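Local atomic coordinates of NUDIX hydrolase (PDB entry 4KTB), a protein that is of unknown function but belongs to the NUDIX hydrolases and may cleave diadenosine tetraphosphate asymmetrically. Residues R63-E66 with M70-A73; E94-P99 with Q150-L155; A115-T120 with T124-D129. One frame throughout, in Å; residues are numbered along the deposited sequence.

Contact 1. Residues R63-E66 with M70-A73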
loop_
_atom_site.group_PDB
_atom_site.type_symbol
_atom_site.label_atom_id
_atom_site.label_comp_id
_atom_site.label_asym_id
_atom_site.label_seq_id
_atom_site.Cartn_x
_atom_site.Cartn_y
_atom_site.Cartn_z
ATOM N N ARG A 63 -24.549 18.423 3.094
ATOM C CA ARG A 63 -25.345 18.928 1.981
ATOM C C ARG A 63 -26.686 18.230 1.832
ATOM O O ARG A 63 -27.026 17.340 2.607
ATOM C CB ARG A 63 -24.564 18.897 0.655
ATOM C CG ARG A 63 -24.155 17.531 0.108
ATOM C CD ARG A 63 -23.614 17.718 -1.318
ATOM N NE ARG A 63 -22.776 16.618 -1.792
ATOM C CZ ARG A 63 -21.538 16.755 -2.266
ATOM N NH1 ARG A 63 -20.972 17.948 -2.341
ATOM N NH2 ARG A 63 -20.864 15.692 -2.672
ATOM N N ALA A 64 -27.455 18.663 0.843
ATOM C CA ALA A 64 -28.736 18.045 0.562
ATOM C C ALA A 64 -28.535 16.860 -0.370
ATOM O O ALA A 64 -27.619 16.846 -1.215
ATOM C CB ALA A 64 -29.683 19.044 -0.063
ATOM N N THR A 65 -29.389 15.857 -0.194
ATOM C CA THR A 65 -29.567 14.815 -1.187
ATOM C C THR A 65 -30.380 15.417 -2.332
ATOM O O THR A 65 -30.909 16.526 -2.209
ATOM C CB THR A 65 -30.348 13.638 -0.602
ATOM O OG1 THR A 65 -31.626 14.097 -0.154
ATOM C CG2 THR A 65 -29.610 13.036 0.570
ATOM N N GLU A 66 -30.509 14.683 -3.432
ATOM C CA GLU A 66 -31.352 15.130 -4.536
ATOM C C GLU A 66 -32.805 15.257 -4.077
ATOM O O GLU A 66 -33.622 15.876 -4.752
ATOM C CB GLU A 66 -31.276 14.137 -5.697
ATOM C CG GLU A 66 -29.896 13.523 -5.907
ATOM C CD GLU A 66 -29.934 12.262 -6.762
ATOM O OE1 GLU A 66 -30.696 11.328 -6.427
ATOM O OE2 GLU A 66 -29.194 12.206 -7.768
HETATM N N MSE A 70 -30.757 15.313 4.347
HETATM C CA MSE A 70 -29.420 15.792 4.611
HETATM C C MSE A 70 -28.476 14.614 4.560
HETATM O O MSE A 70 -28.851 13.491 4.883
HETATM C CB MSE A 70 -29.367 16.496 5.966
HETATM C CG MSE A 70 -30.343 17.682 6.064
HETATM SE SE MSE A 70 -30.074 19.033 4.667
HETATM C CE MSE A 70 -28.378 19.655 5.324
HETATM N N MSE A 71 -27.257 14.868 4.113
HETATM C CA MSE A 71 -26.250 13.826 4.053
HETATM C C MSE A 71 -24.895 14.400 4.422
HETATM O O MSE A 71 -24.755 15.608 4.597
HETATM C CB MSE A 71 -26.210 13.214 2.654
HETATM C CG MSE A 71 -26.441 14.224 1.546
HETATM SE SE MSE A 71 -26.259 13.455 -0.234
HETATM C CE MSE A 71 -24.319 13.306 -0.292
ATOM N N ARG A 72 -23.909 13.525 4.565
ATOM C CA ARG A 72 -22.536 13.928 4.831
ATOM C C ARG A 72 -21.623 13.234 3.823
ATOM O O ARG A 72 -21.732 12.019 3.622
ATOM C CB ARG A 72 -22.134 13.571 6.266
ATOM C CG ARG A 72 -22.799 14.432 7.325
ATOM C CD ARG A 72 -22.473 13.931 8.705
ATOM N NE ARG A 72 -22.858 14.877 9.747
ATOM C CZ ARG A 72 -24.075 14.949 10.265
ATOM N NH1 ARG A 72 -24.339 15.841 11.202
ATOM N NH2 ARG A 72 -25.022 14.119 9.849
ATOM N N ALA A 73 -20.729 14.001 3.201
ATOM C CA ALA A 73 -19.970 13.525 2.044
ATOM C C ALA A 73 -18.466 13.721 2.145
ATOM O O ALA A 73 -17.990 14.732 2.658
ATOM C CB ALA A 73 -20.480 14.184 0.762
#
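Met-71, present as selenomethionine, lies obliquely across the methyl group of Thr-65. Its CG and SE are each 3.5 Å from Thr-65 CG2. The first torsion of Met-71 puts CG between its own backbone N and carbonyl carbon (chi1 37°), and from there the chain runs past Thr-65. The methyl of Thr-65 is kept in place from its other branch. Thr-65 OG1 is hydrogen-bonded to Ser-67 OG and His-69 O in the turn, which should fix the rotation of the side chain. The Met-71 chain bends at chi3, and its CE comes to the edge of the Arg-63 guanidinium, 3.9 Å from Arg-63 NE. Ala-73 covers one face of the same group, with its CB 3.8 Å from Arg-63 NH2.

These side chains sit on a beta hairpin made by strands 55-64 and 70-73. Arg-63 and Met-71 form an antiparallel hydrogen-bonded pair and send their side chains to the same side of the sheet. Met-71 N donates to Arg-63 O at 2.9 Å, and the return bond from Arg-63 N to Met-71 O is longer, 3.2 Å. Met-70, also selenomethionine, starts away from the other strand but folds back, because its chain is bent at both chi2 and chi3. Its CE ends 3.8 Å from Arg-63 O. The carbonyl also receives a CA-H...O contact from Met-70 CA.

The side-chain contacts are mostly apolar, and the polar bonds across the hairpin are those of the backbone. Carbon lies over one face and at one edge of the Arg-63 guanidinium. Its charge therefore probably acts outside the hairpin, where NH1 forms a long, weak ion pair with Asp-96 OD1.

Contact 2. Residues E94-P99 with Q150-L155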
loop_
_atom_site.group_PDB
_atom_site.type_symbol
_atom_site.label_atom_id
_atom_site.label_comp_id
_atom_site.label_asym_id
_atom_site.label_seq_id
_atom_site.Cartn_x
_atom_site.Cartn_y
_atom_site.Cartn_z
ATOM N N GLU A 94 -10.018 21.865 -3.991
ATOM C CA GLU A 94 -10.287 23.286 -4.141
ATOM C C GLU A 94 -11.789 23.512 -4.285
ATOM O O GLU A 94 -12.362 24.379 -3.635
ATOM C CB GLU A 94 -9.554 23.801 -5.378
ATOM C CG GLU A 94 -9.291 25.275 -5.384
ATOM C CD GLU A 94 -10.401 26.058 -6.032
ATOM O OE1 GLU A 94 -11.203 25.448 -6.769
ATOM O OE2 GLU A 94 -10.475 27.289 -5.816
ATOM N N LYS A 95 -12.416 22.698 -5.130
ATOM C CA LYS A 95 -13.843 22.789 -5.439
ATOM C C LYS A 95 -14.767 22.661 -4.230
ATOM O O LYS A 95 -15.787 23.341 -4.158
ATOM C CB LYS A 95 -14.214 21.731 -6.489
ATOM C CG LYS A 95 -15.694 21.615 -6.795
ATOM C CD LYS A 95 -15.921 20.707 -7.995
ATOM C CE LYS A 95 -17.388 20.369 -8.144
ATOM N NZ LYS A 95 -17.914 19.842 -6.858
ATOM N N ASP A 96 -14.421 21.796 -3.282
ATOM C CA ASP A 96 -15.294 21.548 -2.126
ATOM C C ASP A 96 -14.900 22.354 -0.875
ATOM O O ASP A 96 -15.746 22.661 -0.037
ATOM C CB ASP A 96 -15.332 20.038 -1.792
ATOM C CG ASP A 96 -16.419 19.281 -2.552
ATOM O OD1 ASP A 96 -17.516 19.836 -2.756
ATOM O OD2 ASP A 96 -16.183 18.118 -2.940
ATOM N N LEU A 97 -13.617 22.698 -0.763
ATOM C CA LEU A 97 -13.067 23.218 0.499
ATOM C C LEU A 97 -12.420 24.590 0.371
ATOM O O LEU A 97 -11.899 25.136 1.349
ATOM C CB LEU A 97 -12.029 22.252 1.074
ATOM C CG LEU A 97 -12.505 20.853 1.469
ATOM C CD1 LEU A 97 -11.360 20.073 2.083
ATOM C CD2 LEU A 97 -13.694 20.949 2.436
ATOM N N GLY A 98 -12.434 25.133 -0.838
ATOM C CA GLY A 98 -11.828 26.426 -1.082
ATOM C C GLY A 98 -10.377 26.315 -1.516
ATOM O O GLY A 98 -9.741 25.274 -1.328
ATOM N N PRO A 99 -9.837 27.409 -2.074
ATOM C CA PRO A 99 -8.523 27.426 -2.711
ATOM C C PRO A 99 -7.374 27.538 -1.732
ATOM O O PRO A 99 -6.223 27.509 -2.158
ATOM C CB PRO A 99 -8.580 28.691 -3.554
ATOM C CG PRO A 99 -9.435 29.607 -2.745
ATOM C CD PRO A 99 -10.486 28.729 -2.125
ATOM N N GLN A 150 -19.834 25.906 -2.784
ATOM C CA GLN A 150 -20.885 25.565 -3.742
ATOM C C GLN A 150 -22.104 24.888 -3.096
ATOM O O GLN A 150 -22.778 25.499 -2.256
ATOM C CB GLN A 150 -20.289 24.752 -4.906
ATOM C CG GLN A 150 -19.159 25.512 -5.631
ATOM C CD GLN A 150 -18.582 24.790 -6.848
ATOM O OE1 GLN A 150 -18.621 23.563 -6.941
ATOM N NE2 GLN A 150 -18.033 25.561 -7.784
ATOM N N ASN A 151 -22.395 23.646 -3.473
ATOM C CA ASN A 151 -23.563 22.977 -2.908
ATOM C C ASN A 151 -23.319 22.393 -1.520
ATOM O O ASN A 151 -24.185 21.717 -0.972
ATOM C CB ASN A 151 -24.125 21.922 -3.868
ATOM C CG ASN A 151 -24.778 22.539 -5.094
ATOM O OD1 ASN A 151 -24.512 23.692 -5.432
ATOM N ND2 ASN A 151 -25.650 21.779 -5.757
ATOM N N ASN A 152 -22.141 22.667 -0.958
ATOM C CA ASN A 152 -21.825 22.241 0.401
ATOM C C ASN A 152 -22.310 23.215 1.470
ATOM O O ASN A 152 -21.817 24.332 1.577
ATOM C CB ASN A 152 -20.330 22.016 0.552
ATOM C CG ASN A 152 -19.851 20.863 -0.268
ATOM O OD1 ASN A 152 -20.449 19.803 -0.239
ATOM N ND2 ASN A 152 -18.782 21.068 -1.032
ATOM N N LEU A 153 -23.273 22.772 2.265
ATOM C CA LEU A 153 -23.880 23.605 3.288
ATOM C C LEU A 153 -22.946 23.884 4.457
ATOM O O LEU A 153 -22.975 24.959 5.045
ATOM C CB LEU A 153 -25.175 22.955 3.767
ATOM C CG LEU A 153 -26.240 22.951 2.667
ATOM C CD1 LEU A 153 -27.389 22.025 3.008
ATOM C CD2 LEU A 153 -26.766 24.368 2.407
ATOM N N GLU A 154 -22.092 22.924 4.777
ATOM C CA GLU A 154 -21.257 23.042 5.962
ATOM C C GLU A 154 -20.079 22.086 5.860
ATOM O O GLU A 154 -20.099 21.178 5.046
ATOM C CB GLU A 154 -22.089 22.723 7.206
ATOM C CG GLU A 154 -21.540 23.305 8.501
ATOM C CD GLU A 154 -22.045 24.715 8.803
ATOM O OE1 GLU A 154 -22.665 24.895 9.873
ATOM O OE2 GLU A 154 -21.813 25.641 7.992
ATOM N N LEU A 155 -19.059 22.305 6.681
ATOM C CA LEU A 155 -17.931 21.395 6.782
ATOM C C LEU A 155 -17.766 20.994 8.241
ATOM O O LEU A 155 -17.674 21.853 9.118
ATOM C CB LEU A 155 -16.657 22.069 6.283
ATOM C CG LEU A 155 -15.377 21.283 6.544
ATOM C CD1 LEU A 155 -15.377 20.009 5.734
ATOM C CD2 LEU A 155 -14.175 22.137 6.199
#
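Asp-96 and Asn-152 face each other with their CA atoms 7.0 Å apart, where the last turn of helix 85-97 passes the loop that leads into strand 154-158. Asn-152 ND2 donates to Asp-96 OD1. The modelled distance of 2.5 Å from ND2 to OD1 is very short, so its exact value is doubtful. The two side chains cross at about a right angle, and the carboxylate and amide planes are 56° apart.

Next to this pair, Leu-97 CD2 packs against both methyls of Leu-155, nearest at 3.8 Å to Leu-155 CD1. Leu-155 has CG beside its carbonyl carbon (chi1 171°), which carries its methyls to the leucine on the helix. Both leucines also touch Leu-61 of strand 55-64 and Cys-146.

The sequence up to Gly-98 resembles the Nudix box, the loop-helix-loop motif of this superfamily. In that alignment Lys-95 and Asp-96 probably fall where the canonical motif has its metal-binding glutamate pair. Gly-98 ends the helix with positive phi (92°), and its N bonds to Glu-94 O. A side chain there would be jammed against the carbonyl of Leu-97.

The extended Lys-95 chain crosses the Gln-150 side chain at about a right angle, with its methylenes alongside the amide oxygen. Lys-95 CG is 3.5 Å from Gln-150 OE1. Lys-95 CE lies 3.6 Å from the same oxygen, and the bend at chi4 sets NZ beside it, 3.8 Å from Gln-150 OE1. An alanine in place of Lys-95 would take away the methylenes and amine beside Gln-150 OE1, and the Gln-150 amide would probably be freer to turn. Farther along, Leu-153 and Glu-154 both face Leu-62 in a classic beta bulge, and the backbones of both bond to that residue.

Contact 3. Residues A115-T120 with T124-D129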
loop_
_atom_site.group_PDB
_atom_site.type_symbol
_atom_site.label_atom_id
_atom_site.label_comp_id
_atom_site.label_asym_id
_atom_site.label_seq_id
_atom_site.Cartn_x
_atom_site.Cartn_y
_atom_site.Cartn_z
ATOM N N ALA A 115 -12.738 1.942 -4.394
ATOM C CA ALA A 115 -14.153 1.814 -4.052
ATOM C C ALA A 115 -14.953 1.726 -5.346
ATOM O O ALA A 115 -14.952 2.667 -6.157
ATOM C CB ALA A 115 -14.617 3.000 -3.245
ATOM N N GLU A 116 -15.643 0.610 -5.530
ATOM C CA GLU A 116 -16.333 0.360 -6.766
ATOM C C GLU A 116 -17.821 0.547 -6.556
ATOM O O GLU A 116 -18.516 -0.355 -6.103
ATOM C CB GLU A 116 -15.974 -1.038 -7.247
ATOM C CG GLU A 116 -14.467 -1.233 -7.263
ATOM C CD GLU A 116 -14.014 -2.638 -7.635
ATOM O OE1 GLU A 116 -12.985 -3.081 -7.087
ATOM O OE2 GLU A 116 -14.655 -3.294 -8.485
ATOM N N TYR A 117 -18.280 1.751 -6.857
ATOM C CA TYR A 117 -19.678 2.094 -6.719
ATOM C C TYR A 117 -20.435 1.507 -7.884
ATOM O O TYR A 117 -20.248 1.927 -9.027
ATOM C CB TYR A 117 -19.872 3.607 -6.720
ATOM C CG TYR A 117 -19.143 4.388 -5.643
ATOM C CD1 TYR A 117 -17.843 4.850 -5.850
ATOM C CD2 TYR A 117 -19.772 4.712 -4.445
ATOM C CE1 TYR A 117 -17.186 5.583 -4.890
ATOM C CE2 TYR A 117 -19.124 5.439 -3.472
ATOM C CZ TYR A 117 -17.832 5.873 -3.701
ATOM O OH TYR A 117 -17.177 6.603 -2.747
ATOM N N PHE A 118 -21.308 0.553 -7.582
ATOM C CA PHE A 118 -22.120 -0.100 -8.607
ATOM C C PHE A 118 -23.478 0.555 -8.765
ATOM O O PHE A 118 -24.032 1.097 -7.814
ATOM C CB PHE A 118 -22.286 -1.592 -8.302
ATOM C CG PHE A 118 -21.303 -2.475 -9.034
ATOM C CD1 PHE A 118 -19.931 -2.318 -8.852
ATOM C CD2 PHE A 118 -21.744 -3.467 -9.900
ATOM C CE1 PHE A 118 -19.002 -3.134 -9.535
ATOM C CE2 PHE A 118 -20.819 -4.284 -10.586
ATOM C CZ PHE A 118 -19.450 -4.114 -10.398
ATOM N N PRO A 119 -24.025 0.502 -9.982
ATOM C CA PRO A 119 -25.335 1.100 -10.235
ATOM C C PRO A 119 -26.436 0.203 -9.705
ATOM O O PRO A 119 -27.605 0.558 -9.789
ATOM C CB PRO A 119 -25.402 1.152 -11.759
ATOM C CG PRO A 119 -24.594 -0.010 -12.181
ATOM C CD PRO A 119 -23.458 -0.109 -11.194
ATOM N N THR A 120 -26.061 -0.961 -9.189
ATOM C CA THR A 120 -27.019 -1.845 -8.548
ATOM C C THR A 120 -26.616 -1.938 -7.102
ATOM O O THR A 120 -25.441 -2.143 -6.813
ATOM C CB THR A 120 -26.966 -3.258 -9.123
ATOM O OG1 THR A 120 -27.169 -3.219 -10.540
ATOM C CG2 THR A 120 -28.040 -4.126 -8.487
ATOM N N THR A 124 -21.294 -4.512 -4.633
ATOM C CA THR A 124 -20.127 -4.207 -3.828
ATOM C C THR A 124 -20.632 -3.456 -2.623
ATOM O O THR A 124 -21.830 -3.185 -2.544
ATOM C CB THR A 124 -19.112 -3.344 -4.582
ATOM O OG1 THR A 124 -19.607 -2.002 -4.675
ATOM C CG2 THR A 124 -18.841 -3.929 -5.951
ATOM N N PRO A 125 -19.732 -3.117 -1.680
ATOM C CA PRO A 125 -20.208 -2.236 -0.610
ATOM C C PRO A 125 -20.573 -0.844 -1.115
ATOM O O PRO A 125 -20.981 -0.005 -0.325
ATOM C CB PRO A 125 -18.993 -2.142 0.321
ATOM C CG PRO A 125 -18.267 -3.459 0.132
ATOM C CD PRO A 125 -18.422 -3.729 -1.352
ATOM N N PHE A 126 -20.430 -0.598 -2.411
ATOM C CA PHE A 126 -20.605 0.745 -2.925
ATOM C C PHE A 126 -21.705 0.883 -3.988
ATOM O O PHE A 126 -21.881 0.026 -4.855
ATOM C CB PHE A 126 -19.257 1.256 -3.426
ATOM C CG PHE A 126 -18.169 1.123 -2.416
ATOM C CD1 PHE A 126 -18.222 1.834 -1.224
ATOM C CD2 PHE A 126 -17.093 0.281 -2.640
ATOM C CE1 PHE A 126 -17.207 1.715 -0.270
ATOM C CE2 PHE A 126 -16.081 0.155 -1.692
ATOM C CZ PHE A 126 -16.143 0.870 -0.504
ATOM N N TYR A 127 -22.438 1.984 -3.900
ATOM C CA TYR A 127 -23.621 2.169 -4.711
ATOM C C TYR A 127 -23.808 3.611 -5.166
ATOM O O TYR A 127 -23.670 4.551 -4.387
ATOM C CB TYR A 127 -24.851 1.714 -3.937
ATOM C CG TYR A 127 -26.144 2.149 -4.578
ATOM C CD1 TYR A 127 -26.615 1.521 -5.723
ATOM C CD2 TYR A 127 -26.892 3.192 -4.045
ATOM C CE1 TYR A 127 -27.806 1.911 -6.326
ATOM C CE2 TYR A 127 -28.081 3.594 -4.635
ATOM C CZ TYR A 127 -28.534 2.948 -5.778
ATOM O OH TYR A 127 -29.712 3.335 -6.376
ATOM N N ASP A 128 -24.133 3.769 -6.443
ATOM C CA ASP A 128 -24.436 5.067 -7.018
ATOM C C ASP A 128 -25.571 4.861 -8.001
ATOM O O ASP A 128 -25.527 3.959 -8.831
ATOM C CB ASP A 128 -23.210 5.613 -7.745
ATOM C CG ASP A 128 -23.319 7.089 -8.045
ATOM O OD1 ASP A 128 -24.322 7.522 -8.673
ATOM O OD2 ASP A 128 -22.402 7.820 -7.623
ATOM N N ASP A 129 -26.594 5.691 -7.916
ATOM C CA ASP A 129 -27.770 5.439 -8.722
ATOM C C ASP A 129 -27.608 5.963 -10.145
ATOM O O ASP A 129 -28.487 5.752 -10.972
ATOM C CB ASP A 129 -29.023 6.016 -8.058
ATOM C CG ASP A 129 -29.182 7.500 -8.309
ATOM O OD1 ASP A 129 -28.384 8.290 -7.750
ATOM O OD2 ASP A 129 -30.110 7.887 -9.059
HETATM O O HOH W 1 -27.888 2.906 -11.019
#
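Phe-126 turns the edge of its ring toward the face of Tyr-117. The centroids of the Phe-126 and Tyr-117 rings are 5.4 Å apart and their planes meet at 51°, so the pair is edge-to-face but well short of perpendicular. Phe-126 CG is anti to its carbonyl carbon (chi1 -52°), which lays the ring along the start of segment 115-120. Ala-115 CB then sits over one face, in a CH-pi contact 3.7 Å from the Phe-126 ring centroid. Pro-125 CB covers the opposite face over its centre, and Glu-116 O lies at the ring edge, in plane.

Thr-124 stands beside this group with its two branches used differently. OG1 donates to Glu-116 O at a modelled 2.4 Å, too short to be trusted as a length. It also accepts from Phe-126 N in an ST turn, although the place of that nitrogen is less sure. The methyl meets another ring, with Thr-124 CG2 3.5 Å from Phe-118 CD1.

Farther on, Asp-128 N donates to Phe-118 O at 3.0 Å. Tyr-127 brings the edge of its ring to Pro-119 O, 3.7 Å from Tyr-127 CE1. Water 1 lies 2.7 Å from this same Pro-119 O, near enough to donate to it. Pro-119 CA points its hydrogen almost straight at Asp-128 O, 3.2 Å away.

The second subunit reaches strand 113-118: its His-82 ring meets Phe-118 edge-to-face, and its Val-85 N bonds to Glu-116 OE2. The short, weakly bonded strand 126-127 pairs in parallel sense with strand 113-118, though the two segments as a whole diverge by 76° end to end. Strand 113-118 pairs on with strand 133-141. Tyr-117 OH bonds to Asp-43 of strand 39-49, and Leu-179 of helix 176-186 packs on both Tyr-117 and Phe-126.

In the fold
All three contacts reach the same mixed sheet. Contacts 1 and 2 have centres about 13 Å apart and touch; strands 55-64 and 154-158 are neighbours there. Met-70 CE lies 3.5 Å from Leu-153 CD1, and Arg-63 NH1 2.9 Å from Asn-152 OD1. A bound sodium ion is about 4 Å from the side chains of both Arg-63 and Lys-95. As Lys-95 and Asp-96 probably take the glutamate positions of the Nudix box, contacts 1 and 2 lie beside the probable catalytic region. Contact 3 is about 17 Å from contact 1, centre to centre, but two like charges, Glu-66 OE2 and Asp-129 OD1, approach to 4.0 Å. Contacts 2 and 3 stay about 12 Å apart at their nearest atoms.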